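PDB 3LUL: 4-amino-4-deoxychorismate lyase from Legionella pneumophila, which belongs to the class IV aminotransferase family, the fold-type IV enzymes that carry pyridoxal phosphate on a lysine. Local coordinates for residues 33-47 / 61-73. Sequence-based numbering, arbitrary orientation.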
ATOM      1  N   ILE B  33       2.865  15.909  11.854  1.00 11.59           N
ATOM      2  CA  ILE B  33       3.636  17.025  12.385  1.00 11.84           C
ATOM      3  C   ILE B  33       3.236  17.250  13.847  1.00 11.22           C
ATOM      4  O   ILE B  33       2.072  17.402  14.162  1.00 10.12           O
ATOM      5  CB  ILE B  33       3.371  18.288  11.586  1.00  8.71           C
ATOM      6  CG1 ILE B  33       3.700  18.119  10.106  1.00 14.00           C
ATOM      7  CG2 ILE B  33       4.173  19.494  12.122  1.00  9.24           C
ATOM      8  CD1 ILE B  33       2.881  19.053   9.199  1.00 13.52           C
ATOM      9  N   ARG B  34       4.225  17.265  14.715  1.00 10.26           N
ATOM     10  CA  ARG B  34       3.990  17.591  16.096  1.00 11.42           C
ATOM     11  C   ARG B  34       3.725  19.083  16.245  1.00 11.43           C
ATOM     12  O   ARG B  34       4.401  19.910  15.626  1.00 12.35           O
ATOM     13  CB  ARG B  34       5.175  17.177  16.929  1.00 10.31           C
ATOM     14  CG  ARG B  34       4.951  17.383  18.438  1.00 16.75           C
ATOM     15  CD  ARG B  34       5.970  16.573  19.217  1.00 31.41           C
ATOM     16  NE  ARG B  34       5.921  16.838  20.658  1.00 38.18           N
ATOM     17  CZ  ARG B  34       6.610  16.170  21.594  1.00 43.93           C
ATOM     18  NH1 ARG B  34       7.424  15.150  21.285  1.00 43.08           N
ATOM     19  NH2 ARG B  34       6.471  16.526  22.869  1.00 45.11           N
ATOM     20  N   VAL B  35       2.747  19.436  17.077  1.00  9.86           N
ATOM     21  CA  VAL B  35       2.483  20.827  17.394  1.00 10.26           C
ATOM     22  C   VAL B  35       2.786  21.010  18.886  1.00 13.24           C
ATOM     23  O   VAL B  35       2.242  20.263  19.723  1.00  8.01           O
ATOM     24  CB  VAL B  35       1.057  21.237  17.064  1.00 10.84           C
ATOM     25  CG1 VAL B  35       0.796  22.661  17.563  1.00 12.10           C
ATOM     26  CG2 VAL B  35       0.835  21.157  15.577  1.00 11.00           C
ATOM     27  N   ASN B  36       3.694  21.955  19.180  1.00 12.45           N
ATOM     28  CA  ASN B  36       4.118  22.276  20.541  1.00 14.45           C
ATOM     29  C   ASN B  36       3.873  23.748  20.792  1.00 16.21           C
ATOM     30  O   ASN B  36       4.325  24.581  20.038  1.00 16.56           O
ATOM     31  CB  ASN B  36       5.619  22.004  20.762  1.00 18.18           C
ATOM     32  CG  ASN B  36       6.042  20.583  20.415  1.00 26.13           C
ATOM     33  OD1 ASN B  36       5.629  19.619  21.060  1.00 36.37           O
ATOM     34  ND2 ASN B  36       6.929  20.448  19.424  1.00 28.48           N
ATOM     35  N   SER B  37       3.123  24.072  21.835  1.00 15.85           N
ATOM     36  CA  SER B  37       2.834  25.450  22.210  1.00 15.86           C
ATOM     37  C   SER B  37       2.289  26.272  21.035  1.00 15.92           C
ATOM     38  O   SER B  37       2.682  27.424  20.816  1.00 16.64           O
ATOM     39  CB  SER B  37       4.058  26.093  22.869  1.00 18.78           C
ATOM     40  OG  SER B  37       4.621  25.244  23.872  1.00 20.43           O
ATOM     41  N   SER B  38       1.386  25.637  20.287  1.00 12.34           N
ATOM     42  CA  SER B  38       0.665  26.218  19.151  1.00 13.06           C
ATOM     43  C   SER B  38       1.539  26.451  17.929  1.00 14.41           C
ATOM     44  O   SER B  38       1.116  27.137  17.007  1.00 18.51           O
ATOM     45  CB  SER B  38      -0.027  27.523  19.533  1.00 16.62           C
ATOM     46  OG  SER B  38      -0.789  27.331  20.703  1.00 21.49           O
ATOM     47  N   LYS B  39       2.738  25.893  17.944  1.00 16.53           N
ATOM     48  CA  LYS B  39       3.690  26.008  16.830  1.00 17.79           C
ATOM     49  C   LYS B  39       3.992  24.636  16.200  1.00 16.09           C
ATOM     50  O   LYS B  39       4.344  23.689  16.906  1.00 16.27           O
ATOM     51  CB  LYS B  39       4.983  26.654  17.311  1.00 19.76           C
ATOM     52  CG  LYS B  39       4.816  28.145  17.661  1.00 27.99           C
ATOM     53  CD  LYS B  39       5.973  28.654  18.528  1.00 40.56           C
ATOM     54  CE  LYS B  39       5.942  30.184  18.709  1.00 44.86           C
ATOM     55  NZ  LYS B  39       6.289  30.603  20.112  1.00 48.69           N
ATOM     56  N   PRO B  40       3.896  24.540  14.864  1.00 15.34           N
ATOM     57  CA  PRO B  40       4.310  23.286  14.227  1.00 14.24           C
ATOM     58  C   PRO B  40       5.828  23.103  14.320  1.00 15.95           C
ATOM     59  O   PRO B  40       6.588  23.976  13.943  1.00 20.61           O
ATOM     60  CB  PRO B  40       3.835  23.439  12.765  1.00 13.87           C
ATOM     61  CG  PRO B  40       3.739  24.872  12.539  1.00 15.15           C
ATOM     62  CD  PRO B  40       3.474  25.541  13.869  1.00 15.93           C
ATOM     63  N   SER B  41       6.239  21.957  14.831  1.00 15.12           N
ATOM     64  CA  SER B  41       7.622  21.580  14.973  1.00 16.30           C
ATOM     65  C   SER B  41       8.196  21.057  13.639  1.00 15.47           C
ATOM     66  O   SER B  41       7.660  20.118  13.019  1.00 14.29           O
ATOM     67  CB  SER B  41       7.671  20.471  16.016  1.00 20.07           C
ATOM     68  OG  SER B  41       8.965  19.986  16.239  1.00 27.49           O
ATOM     69  N   PHE B  42       9.301  21.656  13.223  1.00 13.52           N
ATOM     70  CA  PHE B  42      10.020  21.253  12.001  1.00 11.82           C
ATOM     71  C   PHE B  42       9.184  21.274  10.738  1.00 13.07           C
ATOM     72  O   PHE B  42       9.345  20.439   9.867  1.00 11.21           O
ATOM     73  CB  PHE B  42      10.765  19.939  12.224  1.00 13.60           C
ATOM     74  CG  PHE B  42      11.666  20.043  13.384  1.00 20.34           C
ATOM     75  CD1 PHE B  42      12.915  20.609  13.254  1.00 24.93           C
ATOM     76  CD2 PHE B  42      11.193  19.734  14.638  1.00 29.43           C
ATOM     77  CE1 PHE B  42      13.713  20.797  14.368  1.00 29.33           C
ATOM     78  CE2 PHE B  42      11.969  19.912  15.750  1.00 31.74           C
ATOM     79  CZ  PHE B  42      13.233  20.435  15.613  1.00 26.83           C
ATOM     80  N   ALA B  43       8.334  22.295  10.643  1.00 10.71           N
ATOM     81  CA  ALA B  43       7.466  22.469   9.485  1.00 10.15           C
ATOM     82  C   ALA B  43       8.256  22.422   8.172  1.00 10.74           C
ATOM     83  O   ALA B  43       7.766  21.879   7.201  1.00  8.06           O
ATOM     84  CB  ALA B  43       6.723  23.797   9.575  1.00  9.49           C
ATOM     85  N   TYR B  44       9.456  22.998   8.160  1.00 11.20           N
ATOM     86  CA  TYR B  44      10.288  23.006   6.944  1.00 10.90           C
ATOM     87  C   TYR B  44      10.662  21.585   6.561  1.00 10.14           C
ATOM     88  O   TYR B  44      10.460  21.176   5.416  1.00  8.70           O
ATOM     89  CB  TYR B  44      11.552  23.887   7.077  1.00 13.35           C
ATOM     90  CG  TYR B  44      12.414  23.691   5.865  1.00 13.09           C
ATOM     91  CD1 TYR B  44      13.503  22.859   5.904  1.00 14.18           C
ATOM     92  CD2 TYR B  44      12.087  24.285   4.649  1.00 20.19           C
ATOM     93  CE1 TYR B  44      14.265  22.627   4.803  1.00 17.80           C
ATOM     94  CE2 TYR B  44      12.869  24.055   3.516  1.00 22.40           C
ATOM     95  CZ  TYR B  44      13.958  23.220   3.611  1.00 23.21           C
ATOM     96  OH  TYR B  44      14.777  22.940   2.540  1.00 31.59           O
HETATM   97  N   MSE B  45      11.203  20.824   7.507  1.00 10.82           N
HETATM   98  CA  MSE B  45      11.642  19.478   7.147  1.00  9.05           C
HETATM   99  C   MSE B  45      10.513  18.584   6.639  1.00  8.64           C
HETATM  100  O   MSE B  45      10.729  17.770   5.734  1.00  7.04           O
HETATM  101  CB  MSE B  45      12.451  18.821   8.293  1.00 11.56           C
HETATM  102  CG  MSE B  45      13.778  19.514   8.529  1.00 21.37           C
HETATM  103 SE   MSE B  45      14.707  18.748  10.065  0.75 19.35          SE
HETATM  104  CE  MSE B  45      15.397  17.253   9.096  1.00 20.22           C
ATOM    105  N   HIS B  46       9.317  18.742   7.208  1.00  9.87           N
ATOM    106  CA  HIS B  46       8.126  18.029   6.727  1.00  8.96           C
ATOM    107  C   HIS B  46       7.745  18.455   5.305  1.00  8.69           C
ATOM    108  O   HIS B  46       7.439  17.624   4.465  1.00  6.49           O
ATOM    109  CB  HIS B  46       6.962  18.263   7.683  1.00  7.06           C
ATOM    110  CG  HIS B  46       7.105  17.530   8.974  1.00  7.73           C
ATOM    111  ND1 HIS B  46       6.975  16.159   9.062  1.00 10.97           N
ATOM    112  CD2 HIS B  46       7.358  17.970  10.237  1.00 11.43           C
ATOM    113  CE1 HIS B  46       7.172  15.778  10.317  1.00 11.10           C
ATOM    114  NE2 HIS B  46       7.382  16.860  11.054  1.00 10.82           N
ATOM    115  N   TRP B  47       7.751  19.762   5.056  1.00  7.22           N
ATOM    116  CA  TRP B  47       7.488  20.278   3.685  1.00  6.47           C
ATOM    117  C   TRP B  47       8.494  19.757   2.675  1.00  7.81           C
ATOM    118  O   TRP B  47       8.162  19.398   1.547  1.00  8.22           O
ATOM    119  CB  TRP B  47       7.515  21.817   3.754  1.00  8.92           C
ATOM    120  CG  TRP B  47       7.342  22.546   2.477  1.00  9.63           C
ATOM    121  CD1 TRP B  47       6.151  22.851   1.849  1.00  9.14           C
ATOM    122  CD2 TRP B  47       8.380  23.059   1.648  1.00 10.31           C
ATOM    123  NE1 TRP B  47       6.398  23.559   0.697  1.00 10.89           N
ATOM    124  CE2 TRP B  47       7.757  23.690   0.541  1.00 11.64           C
ATOM    125  CE3 TRP B  47       9.777  23.056   1.733  1.00 11.93           C
ATOM    126  CZ2 TRP B  47       8.489  24.291  -0.472  1.00 10.20           C
ATOM    127  CZ3 TRP B  47      10.505  23.655   0.727  1.00 10.48           C
ATOM    128  CH2 TRP B  47       9.859  24.279  -0.357  1.00  8.38           C
ATOM    129  N   PHE B  61       3.370  19.477  -6.354  1.00 13.87           N
ATOM    130  CA  PHE B  61       3.363  20.039  -5.034  1.00 15.59           C
ATOM    131  C   PHE B  61       3.745  21.513  -5.137  1.00 17.20           C
ATOM    132  O   PHE B  61       4.847  21.901  -4.764  1.00 17.67           O
ATOM    133  CB  PHE B  61       4.332  19.261  -4.126  1.00 11.94           C
ATOM    134  CG  PHE B  61       4.202  19.592  -2.649  1.00 10.83           C
ATOM    135  CD1 PHE B  61       3.022  19.386  -1.972  1.00 14.04           C
ATOM    136  CD2 PHE B  61       5.297  20.068  -1.931  1.00 11.35           C
ATOM    137  CE1 PHE B  61       2.910  19.671  -0.598  1.00 15.23           C
ATOM    138  CE2 PHE B  61       5.198  20.381  -0.569  1.00 11.58           C
ATOM    139  CZ  PHE B  61       4.018  20.154   0.110  1.00 14.46           C
ATOM    140  N   GLU B  62       2.825  22.309  -5.684  1.00 18.76           N
ATOM    141  CA  GLU B  62       3.070  23.720  -5.973  1.00 21.11           C
ATOM    142  C   GLU B  62       2.434  24.511  -4.841  1.00 21.01           C
ATOM    143  O   GLU B  62       1.425  25.205  -5.032  1.00 23.56           O
ATOM    144  CB  GLU B  62       2.435  24.127  -7.316  1.00 25.44           C
ATOM    145  CG  GLU B  62       3.110  23.520  -8.534  1.00 30.89           C
ATOM    146  CD  GLU B  62       4.490  24.051  -8.779  1.00 44.04           C
ATOM    147  OE1 GLU B  62       4.805  25.168  -8.302  1.00 50.09           O
ATOM    148  OE2 GLU B  62       5.250  23.348  -9.475  1.00 49.14           O
ATOM    149  N   ILE B  63       3.009  24.354  -3.652  1.00 15.78           N
ATOM    150  CA  ILE B  63       2.646  25.156  -2.490  1.00 13.15           C
ATOM    151  C   ILE B  63       3.964  25.612  -1.887  1.00 10.86           C
ATOM    152  O   ILE B  63       4.833  24.794  -1.607  1.00 11.31           O
ATOM    153  CB  ILE B  63       1.767  24.382  -1.496  1.00 16.53           C
ATOM    154  CG1 ILE B  63       1.433  25.264  -0.278  1.00 13.99           C
ATOM    155  CG2 ILE B  63       2.402  23.073  -1.048  1.00 17.10           C
ATOM    156  CD1 ILE B  63       0.327  24.632   0.636  1.00 17.77           C
ATOM    157  N   SER B  64       4.112  26.916  -1.695  1.00 11.68           N
ATOM    158  CA  SER B  64       5.369  27.450  -1.179  1.00 10.56           C
ATOM    159  C   SER B  64       5.493  27.078   0.293  1.00  9.76           C
ATOM    160  O   SER B  64       4.488  26.751   0.956  1.00  9.14           O
ATOM    161  CB  SER B  64       5.418  28.968  -1.373  1.00 12.03           C
ATOM    162  OG  SER B  64       4.467  29.586  -0.522  1.00  6.71           O
ATOM    163  N   PHE B  65       6.710  27.112   0.834  1.00  9.21           N
ATOM    164  CA  PHE B  65       6.869  26.857   2.254  1.00  8.68           C
ATOM    165  C   PHE B  65       6.055  27.838   3.105  1.00  8.20           C
ATOM    166  O   PHE B  65       5.443  27.452   4.095  1.00  9.78           O
ATOM    167  CB  PHE B  65       8.343  26.899   2.690  1.00  8.06           C
ATOM    168  CG  PHE B  65       8.497  26.814   4.171  1.00  8.59           C
ATOM    169  CD1 PHE B  65       8.161  25.624   4.833  1.00  8.61           C
ATOM    170  CD2 PHE B  65       8.871  27.920   4.922  1.00 16.73           C
ATOM    171  CE1 PHE B  65       8.252  25.534   6.201  1.00  6.81           C
ATOM    172  CE2 PHE B  65       8.964  27.840   6.309  1.00 19.33           C
ATOM    173  CZ  PHE B  65       8.639  26.644   6.956  1.00 16.80           C
ATOM    174  N   ASP B  66       6.114  29.124   2.752  1.00  7.88           N
ATOM    175  CA  ASP B  66       5.396  30.133   3.530  1.00 10.13           C
ATOM    176  C   ASP B  66       3.884  29.841   3.555  1.00 10.01           C
ATOM    177  O   ASP B  66       3.247  30.009   4.598  1.00  9.78           O
ATOM    178  CB  ASP B  66       5.691  31.526   3.000  1.00 11.26           C
ATOM    179  CG  ASP B  66       7.125  31.976   3.304  1.00 16.36           C
ATOM    180  OD1 ASP B  66       7.769  31.417   4.218  1.00 20.35           O
ATOM    181  OD2 ASP B  66       7.605  32.900   2.626  1.00 21.38           O
ATOM    182  N   ASP B  67       3.315  29.464   2.408  1.00  9.70           N
ATOM    183  CA  ASP B  67       1.885  29.155   2.347  1.00 12.17           C
ATOM    184  C   ASP B  67       1.565  27.885   3.158  1.00 10.78           C
ATOM    185  O   ASP B  67       0.555  27.835   3.889  1.00 10.18           O
ATOM    186  CB  ASP B  67       1.386  29.012   0.903  1.00 13.49           C
ATOM    187  CG  ASP B  67       1.254  30.363   0.181  1.00 18.56           C
ATOM    188  OD1 ASP B  67       1.387  31.439   0.800  1.00 25.97           O
ATOM    189  OD2 ASP B  67       0.997  30.337  -1.023  1.00 26.34           O
ATOM    190  N   TRP B  68       2.450  26.896   3.061  1.00  8.53           N
ATOM    191  CA  TRP B  68       2.342  25.666   3.860  1.00  9.29           C
ATOM    192  C   TRP B  68       2.293  26.019   5.325  1.00 10.36           C
ATOM    193  O   TRP B  68       1.385  25.602   6.048  1.00  9.27           O
ATOM    194  CB  TRP B  68       3.546  24.797   3.566  1.00  8.22           C
ATOM    195  CG  TRP B  68       3.911  23.690   4.507  1.00  8.08           C
ATOM    196  CD1 TRP B  68       4.830  23.752   5.507  1.00 10.77           C
ATOM    197  CD2 TRP B  68       3.482  22.332   4.441  1.00  8.64           C
ATOM    198  NE1 TRP B  68       4.971  22.530   6.105  1.00  7.42           N
ATOM    199  CE2 TRP B  68       4.158  21.633   5.462  1.00  9.92           C
ATOM    200  CE3 TRP B  68       2.583  21.636   3.634  1.00 10.17           C
ATOM    201  CZ2 TRP B  68       3.945  20.291   5.711  1.00 10.23           C
ATOM    202  CZ3 TRP B  68       2.382  20.289   3.867  1.00 10.53           C
ATOM    203  CH2 TRP B  68       3.049  19.627   4.905  1.00 11.34           C
ATOM    204  N   PHE B  69       3.279  26.800   5.761  1.00  9.36           N
ATOM    205  CA  PHE B  69       3.368  27.176   7.171  1.00 11.36           C
ATOM    206  C   PHE B  69       2.110  27.931   7.603  1.00 10.79           C
ATOM    207  O   PHE B  69       1.519  27.612   8.622  1.00 11.19           O
ATOM    208  CB  PHE B  69       4.643  27.994   7.435  1.00 12.07           C
ATOM    209  CG  PHE B  69       4.924  28.227   8.904  1.00 11.98           C
ATOM    210  CD1 PHE B  69       5.704  27.321   9.629  1.00 13.10           C
ATOM    211  CD2 PHE B  69       4.441  29.356   9.536  1.00 17.88           C
ATOM    212  CE1 PHE B  69       5.977  27.533  10.979  1.00 15.49           C
ATOM    213  CE2 PHE B  69       4.714  29.591  10.899  1.00 18.44           C
ATOM    214  CZ  PHE B  69       5.494  28.681  11.607  1.00 13.83           C
ATOM    215  N   GLU B  70       1.677  28.887   6.790  1.00 12.97           N
ATOM    216  CA  GLU B  70       0.452  29.682   7.059  0.50 13.86           C
ATOM    217  C   GLU B  70      -0.785  28.786   7.193  1.00 14.13           C
ATOM    218  O   GLU B  70      -1.628  29.013   8.072  1.00 15.04           O
ATOM    219  CB  GLU B  70       0.229  30.746   5.962  0.50 14.34           C
ATOM    220  CG  GLU B  70      -1.174  31.455   5.928  0.50 17.34           C
ATOM    221  CD  GLU B  70      -1.550  32.208   7.210  0.50 25.83           C
ATOM    222  OE1 GLU B  70      -0.784  32.154   8.202  0.50 26.24           O
ATOM    223  OE2 GLU B  70      -2.632  32.858   7.220  0.50 13.15           O
ATOM    224  N   HIS B  71      -0.892  27.781   6.332  1.00 11.58           N
ATOM    225  CA  HIS B  71      -1.982  26.790   6.455  1.00 14.52           C
ATOM    226  C   HIS B  71      -1.947  26.021   7.757  1.00 12.78           C
ATOM    227  O   HIS B  71      -2.997  25.813   8.360  1.00 14.22           O
ATOM    228  CB  HIS B  71      -2.015  25.824   5.289  1.00 13.28           C
ATOM    229  CG  HIS B  71      -2.751  26.349   4.109  1.00 16.14           C
ATOM    230  ND1 HIS B  71      -2.117  26.786   2.967  1.00 22.85           N
ATOM    231  CD2 HIS B  71      -4.074  26.524   3.898  1.00 16.38           C
ATOM    232  CE1 HIS B  71      -3.022  27.182   2.092  1.00 20.75           C
ATOM    233  NE2 HIS B  71      -4.216  27.040   2.635  1.00 22.60           N
ATOM    234  N   LEU B  72      -0.759  25.629   8.199  1.00 12.57           N
ATOM    235  CA  LEU B  72      -0.598  24.932   9.482  1.00 13.97           C
ATOM    236  C   LEU B  72      -1.036  25.834  10.627  1.00 14.22           C
ATOM    237  O   LEU B  72      -1.801  25.408  11.501  1.00 12.90           O
ATOM    238  CB  LEU B  72       0.840  24.444   9.718  1.00 11.78           C
ATOM    239  CG  LEU B  72       1.454  23.468   8.690  1.00 14.69           C
ATOM    240  CD1 LEU B  72       2.964  23.238   8.965  1.00 11.51           C
ATOM    241  CD2 LEU B  72       0.679  22.139   8.722  1.00 12.55           C
ATOM    242  N   ILE B  73      -0.601  27.093  10.591  1.00 13.45           N
ATOM    243  CA  ILE B  73      -0.944  28.043  11.659  1.00 14.46           C
ATOM    244  C   ILE B  73      -2.445  28.271  11.687  1.00 14.49           C
ATOM    245  O   ILE B  73      -3.035  28.287  12.766  1.00 13.86           O
ATOM    246  CB  ILE B  73      -0.181  29.377  11.530  1.00 14.49           C
ATOM    247  CG1 ILE B  73       1.329  29.166  11.724  1.00 18.29           C
ATOM    248  CG2 ILE B  73      -0.701  30.415  12.564  1.00 18.53           C
ATOM    249  CD1 ILE B  73       1.757  28.592  13.055  1.00 17.86           C
TER
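Ala43 O, in the first turn of helix 43-57, is gripped by two N-H groups: the backbone N of Trp47 and the indole of Trp68, whose NE1 lies 3.1 Å from it. The two donors come from opposite faces of the carbonyl plane, and the indole bond is bent, with an N-H...O angle of 137°. The second indole makes a straighter bond: Trp47 NE1 donates to Ile63 O at 3.0 Å, with the acceptor in the ring plane. That ties helix 43-57 to the backbone just ahead of the N-cap Ser64, whose OG accepts from Asp67 N.

With CG anti to the backbone N (chi1 177°), Trp47 swings its indole across the start of helix 65-78. Phe65 CA and CB cover one face of it, and the Phe65 ring also turns an edge to that indole. Trp47 in turn sets its CB over the five-membered ring of Trp68, 3.7 Å from the centroid, and points its own edge at that face. Phe61 comes in obliquely, its CE2 3.6 Å from Trp47 CD1, while Tyr44 meets the Phe65 face edge-on, the planes at 72°.

Next to this aromatic cluster, smaller side chains fill in. Ala43 is a knob in a hole formed by Phe65, Trp68, Phe69 and Leu72, its CB 3.7 Å from Phe69 CD1. Pro40 CD rests 3.6 Å from Ile73 CD1, and Ile33 CD1 meets Leu72 CD2 tip to tip at 3.8 Å. Trp68 and Leu72 also touch strand 84-91, which pairs with strand 28-36. Helix 65-78 is thus packed against both the sheet and helix 43-57, the helix-on-sheet layering of the smaller alpha/beta domain in the fold-type IV, class IV aminotransferase architecture.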